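Local coordinates for ethylbenzene dehydrogenase alpha-subunit (Aromatoleum aromaticum, PDB 2IVF), which belongs to the molybdopterin oxidoreductase family and carries a molybdenum atom, two pterin guanine dinucleotide ligands and an iron/sulfur cluster, at residues 607-612 with 639-644; 630-635 with 645-650. All coordinates share one frame; numbering follows the deposited sequence.

Contact 1 of 2, residues 607-612 with 639-644; sequences SQNPMR and MSSSAM. With MD1 (phosphoric acid 4-(2-amino-4-oxo-3,4,5,6,-tetrahydro-pteridin-6-yl)-2-hydroxy-3,4-dimercapto-but-3-en-yl ester guanylate ester), chain N.
The carboxamide of Asn609 faces Ser642 with its oxygen and the pyrophosphate of MD1 with its nitrogen, in a loop-to-helix turn that forms part of the dinucleotide pocket of this molybdopterin oxidoreductase. OD1 of Asn609 takes two bonds: OG of Ser642, 2.6 Å away, lies in the carbonyl plane on a lone pair, whereas N of Ser642 is tilted 19° from that plane. On the other branch, Asn609 ND2 donates to MD1 O2A at 2.9 Å and also to Asp922. With CG anti to the backbone N (chi1 -173°), the amide is directed between serine loop and phosphate, and bonds at both ends should fix its flip. The guanidinium of Arg612 has MD1 O3B in plane at its edge; NH1 reaches O2A at 2.9 Å and NH2 reaches O11 at 2.9 Å, while Phe920 makes a cation-pi contact. At O2A the positive guanidinium probably offsets part of the diphosphate charge, whereas the amide adds a neutral hydrogen bond. A water accepts from Ser640 OG and donates to Gln608 O, and Ser640 OG accepts from Ala643 N, an ST motif. Ser642 OG, besides donating to Asn609, accepts from Met611 N at 2.9 Å with an N-H...O angle of 166°.

Contact 2 of 2, residues 630-635 with 645-650; sequences KMIFAL and YADIVL. With MD1 (phosphoric acid 4-(2-amino-4-oxo-3,4,5,6,-tetrahydro-pteridin-6-yl)-2-hydroxy-3,4-dimercapto-but-3-en-yl ester guanylate ester), chain N.
Asp647 grips Ile632 through two bonds at the N-terminal end of a parallel strand pair, 631-635 beside 648-650, within the mixed sheet that also holds strand 602-606. Its OD2 accepts from Ile632 N at 2.7 Å, met on the anti side and 32° out of the carboxylate plane, while its own N donates to Ile632 O at 2.7 Å. CG stands beside the backbone N (chi1 -55°), which brings OD2 to the backbone N of Ile632; salt bridges to Arg149 and Arg153 hold the acid from outside the pair. Ile632 O also accepts from Ile648 N, and the ladder continues as Ala634 N bonds Ile648 O at 2.9 Å and Leu650 N bonds Ala634 O at 2.7 Å. The axes of the short strand segments approach to 4.7 Å and make an angle of 18°, as expected for parallel neighbours. Packing then divides by face. Phe633 meets Ile648 through their CB atoms, and Leu635 lies alongside Leu650 with both pointing the same way, on a face covered by helices 163-181 and 687-704. Ala634 and Val649 occupy the other. Met631 SD meets Ile648 CG1 at 3.9 Å. At the last residue of 630-635, Leu635 O accepts from N2 of the MD1 guanine at 2.8 Å.

Contacts 1 and 2 meet MD1 at different points: in contact 1, Asn609 and Arg612 bind the diphosphate and O11, while 639-644 adds Ser640 CB beside O3'; in contact 2, 630-635 reaches the guanine through one backbone carbonyl. Their segments alternate along the chain, since 639-644 lies in the loop that joins strand 631-636 to strand 648-651, and their centres are 10 Å apart. They also touch directly: Ala643 CB lies 4.3 Å from Ala634 CB, and Met611 CE lies 3.8 Å from Tyr645 OH. Glu636, the last residue of strand 631-636, and Arg638 after it add further hydrogen bonds to MD1. The side chain of Asn609 lies about 12 Å from the molybdenum atom.

Contact 1 of 2, residues 607-612 with 639-644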
loop_
_atom_site.group_PDB
_atom_site.type_symbol
_atom_site.label_atom_id
_atom_site.label_comp_id
_atom_site.label_asym_id
_atom_site.label_seq_id
_atom_site.Cartn_x
_atom_site.Cartn_y
_atom_site.Cartn_z
ATOM N N SER A 607 17.248 6.999 5.666
ATOM C CA SER A 607 16.218 6.754 4.648
ATOM C C SER A 607 16.729 5.822 3.521
ATOM O O SER A 607 16.489 6.033 2.318
ATOM C CB SER A 607 15.677 8.071 4.096
ATOM O OG SER A 607 15.302 8.922 5.171
ATOM N N GLN A 608 17.380 4.748 3.953
ATOM C CA GLN A 608 17.940 3.802 3.032
ATOM C C GLN A 608 18.171 2.488 3.751
ATOM O O GLN A 608 18.524 2.469 4.932
ATOM C CB GLN A 608 19.247 4.354 2.483
ATOM C CG GLN A 608 19.744 3.634 1.245
ATOM C CD GLN A 608 20.943 2.715 1.453
ATOM O OE1 GLN A 608 21.065 1.719 0.714
ATOM N NE2 GLN A 608 21.854 3.038 2.436
ATOM N N ASN A 609 18.007 1.388 3.015
ATOM C CA ASN A 609 17.981 0.043 3.609
ATOM C C ASN A 609 18.634 -0.895 2.597
ATOM O O ASN A 609 17.943 -1.562 1.887
ATOM C CB ASN A 609 16.484 -0.277 3.857
ATOM C CG ASN A 609 16.220 -1.565 4.624
ATOM O OD1 ASN A 609 17.114 -2.184 5.191
ATOM N ND2 ASN A 609 14.970 -1.961 4.653
ATOM N N PRO A 610 19.975 -0.884 2.482
ATOM C CA PRO A 610 20.651 -1.586 1.373
ATOM C C PRO A 610 20.415 -3.079 1.341
ATOM O O PRO A 610 20.454 -3.693 0.275
ATOM C CB PRO A 610 22.151 -1.290 1.599
ATOM C CG PRO A 610 22.295 -0.893 3.016
ATOM C CD PRO A 610 20.944 -0.231 3.380
ATOM N N MET A 611 20.173 -3.690 2.506
ATOM C CA MET A 611 19.966 -5.121 2.526
ATOM C C MET A 611 18.802 -5.578 1.637
ATOM O O MET A 611 18.826 -6.710 1.162
ATOM C CB MET A 611 19.786 -5.639 3.931
ATOM C CG MET A 611 21.032 -5.515 4.769
ATOM S SD MET A 611 22.461 -6.515 4.182
ATOM C CE MET A 611 21.822 -8.151 4.407
ATOM N N ARG A 612 17.777 -4.751 1.430
ATOM C CA ARG A 612 16.770 -5.071 0.373
ATOM C C ARG A 612 16.852 -4.182 -0.891
ATOM O O ARG A 612 16.451 -4.594 -1.988
ATOM C CB ARG A 612 15.338 -5.049 0.906
ATOM C CG ARG A 612 14.924 -3.774 1.596
ATOM C CD ARG A 612 13.518 -3.427 1.289
ATOM N NE ARG A 612 13.340 -3.143 -0.126
ATOM C CZ ARG A 612 13.234 -1.929 -0.675
ATOM N NH1 ARG A 612 13.309 -0.815 0.061
ATOM N NH2 ARG A 612 13.078 -1.821 -1.989
ATOM N N MET A 639 13.596 -0.569 13.279
ATOM C CA MET A 639 14.680 -1.543 13.200
ATOM C C MET A 639 14.623 -2.247 11.847
ATOM O O MET A 639 14.017 -3.319 11.681
ATOM C CB MET A 639 14.688 -2.525 14.358
ATOM C CG MET A 639 15.883 -3.428 14.303
ATOM S SD MET A 639 17.448 -2.554 14.532
ATOM C CE MET A 639 17.477 -2.252 16.286
ATOM N N SER A 640 15.213 -1.579 10.857
ATOM C CA SER A 640 15.299 -2.121 9.502
ATOM C C SER A 640 16.267 -3.269 9.475
ATOM O O SER A 640 17.075 -3.420 10.367
ATOM C CB SER A 640 15.768 -1.040 8.513
ATOM O OG SER A 640 17.115 -0.709 8.712
ATOM N N SER A 641 16.179 -4.077 8.425
ATOM C CA SER A 641 17.096 -5.164 8.254
ATOM C C SER A 641 18.516 -4.654 8.178
ATOM O O SER A 641 19.438 -5.300 8.711
ATOM C CB SER A 641 16.735 -5.981 7.007
ATOM O OG SER A 641 16.849 -5.203 5.858
ATOM N N SER A 642 18.719 -3.487 7.550
ATOM C CA SER A 642 20.091 -2.936 7.451
ATOM C C SER A 642 20.625 -2.378 8.771
ATOM O O SER A 642 21.825 -2.503 9.058
ATOM C CB SER A 642 20.223 -1.891 6.322
ATOM O OG SER A 642 19.722 -2.426 5.105
ATOM N N ALA A 643 19.749 -1.742 9.546
ATOM C CA ALA A 643 20.078 -1.250 10.885
ATOM C C ALA A 643 20.527 -2.366 11.807
ATOM O O ALA A 643 21.317 -2.143 12.716
ATOM C CB ALA A 643 18.857 -0.478 11.509
ATOM N N MET A 644 20.023 -3.581 11.576
ATOM C CA MET A 644 20.458 -4.742 12.346
ATOM C C MET A 644 21.939 -5.020 12.206
ATOM O O MET A 644 22.524 -5.691 13.045
ATOM C CB MET A 644 19.603 -5.959 12.003
ATOM C CG MET A 644 18.194 -5.833 12.616
ATOM S SD MET A 644 18.244 -5.936 14.415
ATOM C CE MET A 644 18.736 -7.653 14.700
HETATM P PB MD1 N . 14.685 2.483 0.707
HETATM O O3B MD1 N . 13.426 2.004 1.537
HETATM O O1B MD1 N . 14.629 3.967 0.649
HETATM O O2B MD1 N . 15.918 1.743 1.056
HETATM O O3A MD1 N . 14.308 1.955 -0.741
HETATM C C10 MD1 N . 13.562 2.744 -1.694
HETATM C C11 MD1 N . 13.292 1.779 -2.837
HETATM O O11 MD1 N . 12.183 0.955 -2.340
HETATM C C12 MD1 N . 12.820 2.529 -4.054
HETATM S S12 MD1 N . 12.257 4.141 -3.960
HETATM C C13 MD1 N . 12.757 1.921 -5.282
HETATM S S13 MD1 N . 12.181 2.717 -6.655
HETATM C C14 MD1 N . 13.213 0.531 -5.510
HETATM N N15 MD1 N . 12.271 -0.428 -5.981
HETATM C C16 MD1 N . 12.598 -1.755 -6.088
HETATM C C15 MD1 N . 11.664 -2.593 -6.668
HETATM O O14 MD1 N . 10.561 -2.157 -7.094
HETATM N N17 MD1 N . 12.005 -3.907 -6.674
HETATM C C17 MD1 N . 13.239 -4.353 -6.198
HETATM N N16 MD1 N . 13.472 -5.655 -6.279
HETATM N N18 MD1 N . 14.140 -3.500 -5.684
HETATM C C20 MD1 N . 13.833 -2.221 -5.634
HETATM N N8 MD1 N . 14.761 -1.347 -5.164
HETATM C C7 MD1 N . 14.544 0.062 -4.977
HETATM P PA MD1 N . 13.259 1.310 2.979
HETATM O O1A MD1 N . 11.871 1.655 3.412
HETATM O O2A MD1 N . 13.584 -0.127 2.831
HETATM O "O5'" MD1 N . 14.321 1.985 3.932
HETATM C "C5'" MD1 N . 14.061 3.331 4.315
HETATM C "C4'" MD1 N . 14.179 3.461 5.777
HETATM O "O4'" MD1 N . 13.735 4.788 6.032
HETATM C "C1'" MD1 N . 13.181 4.730 7.347
HETATM N N9 MD1 N . 12.297 5.854 7.684
HETATM C C4 MD1 N . 12.658 6.844 8.487
HETATM N N3 MD1 N . 13.838 7.058 9.116
HETATM C C2 MD1 N . 14.003 8.139 9.879
HETATM N N2 MD1 N . 15.188 8.371 10.503
HETATM N N1 MD1 N . 12.918 8.973 10.068
HETATM C C6 MD1 N . 11.695 8.813 9.463
HETATM O O6 MD1 N . 10.817 9.656 9.644
HETATM C C5 MD1 N . 11.553 7.700 8.620
HETATM N N7 MD1 N . 10.560 7.192 7.898
HETATM C C8 MD1 N . 11.029 6.079 7.327
HETATM C "C2'" MD1 N . 12.382 3.430 7.372
HETATM O "O2'" MD1 N . 12.184 2.895 8.703
HETATM C "C3'" MD1 N . 13.184 2.504 6.446
HETATM O "O3'" MD1 N . 13.905 1.484 7.186
HETATM O O HOH W 1 17.878 1.550 7.593
#

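Contact 2 of 2, residues 630-635 with 645-650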
loop_
_atom_site.group_PDB
_atom_site.type_symbol
_atom_site.label_atom_id
_atom_site.label_comp_id
_atom_site.label_asym_id
_atom_site.label_seq_id
_atom_site.Cartn_x
_atom_site.Cartn_y
_atom_site.Cartn_z
ATOM N N LYS A 630 34.589 0.623 9.341
ATOM C CA LYS A 630 34.873 0.816 10.775
ATOM C C LYS A 630 33.609 1.239 11.542
ATOM O O LYS A 630 33.472 0.941 12.741
ATOM C CB LYS A 630 35.922 1.903 10.976
ATOM C CG LYS A 630 37.305 1.535 10.463
ATOM C CD LYS A 630 38.055 0.527 11.359
ATOM C CE LYS A 630 38.829 1.221 12.487
ATOM N NZ LYS A 630 39.662 0.304 13.357
ATOM N N MET A 631 32.721 1.962 10.869
ATOM C CA MET A 631 31.491 2.444 11.512
ATOM C C MET A 631 30.342 2.416 10.555
ATOM O O MET A 631 30.377 3.027 9.476
ATOM C CB MET A 631 31.690 3.874 12.028
ATOM C CG MET A 631 30.459 4.592 12.498
ATOM S SD MET A 631 29.692 3.794 13.923
ATOM C CE MET A 631 31.031 3.979 15.152
ATOM N N ILE A 632 29.270 1.772 11.001
ATOM C CA ILE A 632 28.030 1.812 10.304
ATOM C C ILE A 632 27.062 2.377 11.290
ATOM O O ILE A 632 26.895 1.815 12.378
ATOM C CB ILE A 632 27.557 0.407 9.893
ATOM C CG1 ILE A 632 28.637 -0.264 9.067
ATOM C CG2 ILE A 632 26.251 0.531 9.147
ATOM C CD1 ILE A 632 28.367 -1.762 8.682
ATOM N N PHE A 633 26.443 3.499 10.948
ATOM C CA PHE A 633 25.460 4.066 11.855
ATOM C C PHE A 633 24.200 4.415 11.107
ATOM O O PHE A 633 24.223 4.764 9.917
ATOM C CB PHE A 633 26.018 5.246 12.647
ATOM C CG PHE A 633 26.309 6.493 11.812
ATOM C CD1 PHE A 633 27.453 6.574 11.044
ATOM C CD2 PHE A 633 25.440 7.578 11.814
ATOM C CE1 PHE A 633 27.753 7.735 10.327
ATOM C CE2 PHE A 633 25.726 8.715 11.051
ATOM C CZ PHE A 633 26.875 8.787 10.321
ATOM N N ALA A 634 23.090 4.277 11.813
ATOM C CA ALA A 634 21.792 4.456 11.236
ATOM C C ALA A 634 21.046 5.524 12.001
ATOM O O ALA A 634 21.099 5.562 13.245
ATOM C CB ALA A 634 21.021 3.184 11.279
ATOM N N LEU A 635 20.348 6.364 11.240
ATOM C CA LEU A 635 19.384 7.297 11.773
ATOM C C LEU A 635 18.037 6.746 11.395
ATOM O O LEU A 635 17.593 6.907 10.252
ATOM C CB LEU A 635 19.559 8.681 11.195
ATOM C CG LEU A 635 20.625 9.532 11.850
ATOM C CD1 LEU A 635 21.958 9.032 11.417
ATOM C CD2 LEU A 635 20.429 11.027 11.473
ATOM N N TYR A 645 22.556 -4.512 11.144
ATOM C CA TYR A 645 23.982 -4.688 10.937
ATOM C C TYR A 645 24.804 -3.482 11.332
ATOM O O TYR A 645 26.024 -3.491 11.200
ATOM C CB TYR A 645 24.267 -4.983 9.467
ATOM C CG TYR A 645 23.751 -6.296 9.033
ATOM C CD1 TYR A 645 22.444 -6.417 8.633
ATOM C CD2 TYR A 645 24.556 -7.448 9.052
ATOM C CE1 TYR A 645 21.938 -7.617 8.242
ATOM C CE2 TYR A 645 24.031 -8.678 8.636
ATOM C CZ TYR A 645 22.704 -8.717 8.227
ATOM O OH TYR A 645 22.083 -9.886 7.799
ATOM N N ALA A 646 24.154 -2.466 11.855
ATOM C CA ALA A 646 24.842 -1.254 12.241
ATOM C C ALA A 646 25.615 -1.429 13.540
ATOM O O ALA A 646 25.364 -2.339 14.351
ATOM C CB ALA A 646 23.821 -0.118 12.397
ATOM N N ASP A 647 26.576 -0.545 13.743
ATOM C CA ASP A 647 27.286 -0.453 14.981
ATOM C C ASP A 647 26.558 0.426 15.954
ATOM O O ASP A 647 26.639 0.190 17.146
ATOM C CB ASP A 647 28.676 0.093 14.736
ATOM C CG ASP A 647 29.424 -0.722 13.722
ATOM O OD1 ASP A 647 29.452 -1.977 13.844
ATOM O OD2 ASP A 647 29.971 -0.102 12.799
ATOM N N ILE A 648 25.864 1.440 15.433
ATOM C CA ILE A 648 25.180 2.438 16.235
ATOM C C ILE A 648 23.852 2.729 15.546
ATOM O O ILE A 648 23.807 2.960 14.332
ATOM C CB ILE A 648 26.009 3.767 16.319
ATOM C CG1 ILE A 648 27.326 3.586 17.055
ATOM C CG2 ILE A 648 25.177 4.878 16.991
ATOM C CD1 ILE A 648 27.215 3.211 18.528
ATOM N N VAL A 649 22.761 2.713 16.301
ATOM C CA VAL A 649 21.476 3.117 15.771
ATOM C C VAL A 649 20.998 4.293 16.613
ATOM O O VAL A 649 20.948 4.199 17.860
ATOM C CB VAL A 649 20.471 1.958 15.797
ATOM C CG1 VAL A 649 19.100 2.414 15.268
ATOM C CG2 VAL A 649 21.018 0.754 14.986
ATOM N N LEU A 650 20.653 5.396 15.924
ATOM C CA LEU A 650 20.241 6.642 16.563
ATOM C C LEU A 650 18.743 6.803 16.367
ATOM O O LEU A 650 18.272 6.776 15.211
ATOM C CB LEU A 650 20.926 7.801 15.887
ATOM C CG LEU A 650 22.442 7.814 15.984
ATOM C CD1 LEU A 650 22.952 9.020 15.254
ATOM C CD2 LEU A 650 22.901 7.789 17.439
HETATM P PB MD1 N . 14.685 2.483 0.707
HETATM O O3B MD1 N . 13.426 2.004 1.537
HETATM O O1B MD1 N . 14.629 3.967 0.649
HETATM O O2B MD1 N . 15.918 1.743 1.056
HETATM O O3A MD1 N . 14.308 1.955 -0.741
HETATM C C10 MD1 N . 13.562 2.744 -1.694
HETATM C C11 MD1 N . 13.292 1.779 -2.837
HETATM O O11 MD1 N . 12.183 0.955 -2.340
HETATM C C12 MD1 N . 12.820 2.529 -4.054
HETATM S S12 MD1 N . 12.257 4.141 -3.960
HETATM C C13 MD1 N . 12.757 1.921 -5.282
HETATM S S13 MD1 N . 12.181 2.717 -6.655
HETATM C C14 MD1 N . 13.213 0.531 -5.510
HETATM N N15 MD1 N . 12.271 -0.428 -5.981
HETATM C C16 MD1 N . 12.598 -1.755 -6.088
HETATM C C15 MD1 N . 11.664 -2.593 -6.668
HETATM O O14 MD1 N . 10.561 -2.157 -7.094
HETATM N N17 MD1 N . 12.005 -3.907 -6.674
HETATM C C17 MD1 N . 13.239 -4.353 -6.198
HETATM N N16 MD1 N . 13.472 -5.655 -6.279
HETATM N N18 MD1 N . 14.140 -3.500 -5.684
HETATM C C20 MD1 N . 13.833 -2.221 -5.634
HETATM N N8 MD1 N . 14.761 -1.347 -5.164
HETATM C C7 MD1 N . 14.544 0.062 -4.977
HETATM P PA MD1 N . 13.259 1.310 2.979
HETATM O O1A MD1 N . 11.871 1.655 3.412
HETATM O O2A MD1 N . 13.584 -0.127 2.831
HETATM O "O5'" MD1 N . 14.321 1.985 3.932
HETATM C "C5'" MD1 N . 14.061 3.331 4.315
HETATM C "C4'" MD1 N . 14.179 3.461 5.777
HETATM O "O4'" MD1 N . 13.735 4.788 6.032
HETATM C "C1'" MD1 N . 13.181 4.730 7.347
HETATM N N9 MD1 N . 12.297 5.854 7.684
HETATM C C4 MD1 N . 12.658 6.844 8.487
HETATM N N3 MD1 N . 13.838 7.058 9.116
HETATM C C2 MD1 N . 14.003 8.139 9.879
HETATM N N2 MD1 N . 15.188 8.371 10.503
HETATM N N1 MD1 N . 12.918 8.973 10.068
HETATM C C6 MD1 N . 11.695 8.813 9.463
HETATM O O6 MD1 N . 10.817 9.656 9.644
HETATM C C5 MD1 N . 11.553 7.700 8.620
HETATM N N7 MD1 N . 10.560 7.192 7.898
HETATM C C8 MD1 N . 11.029 6.079 7.327
HETATM C "C2'" MD1 N . 12.382 3.430 7.372
HETATM O "O2'" MD1 N . 12.184 2.895 8.703
HETATM C "C3'" MD1 N . 13.184 2.504 6.446
HETATM O "O3'" MD1 N . 13.905 1.484 7.186
#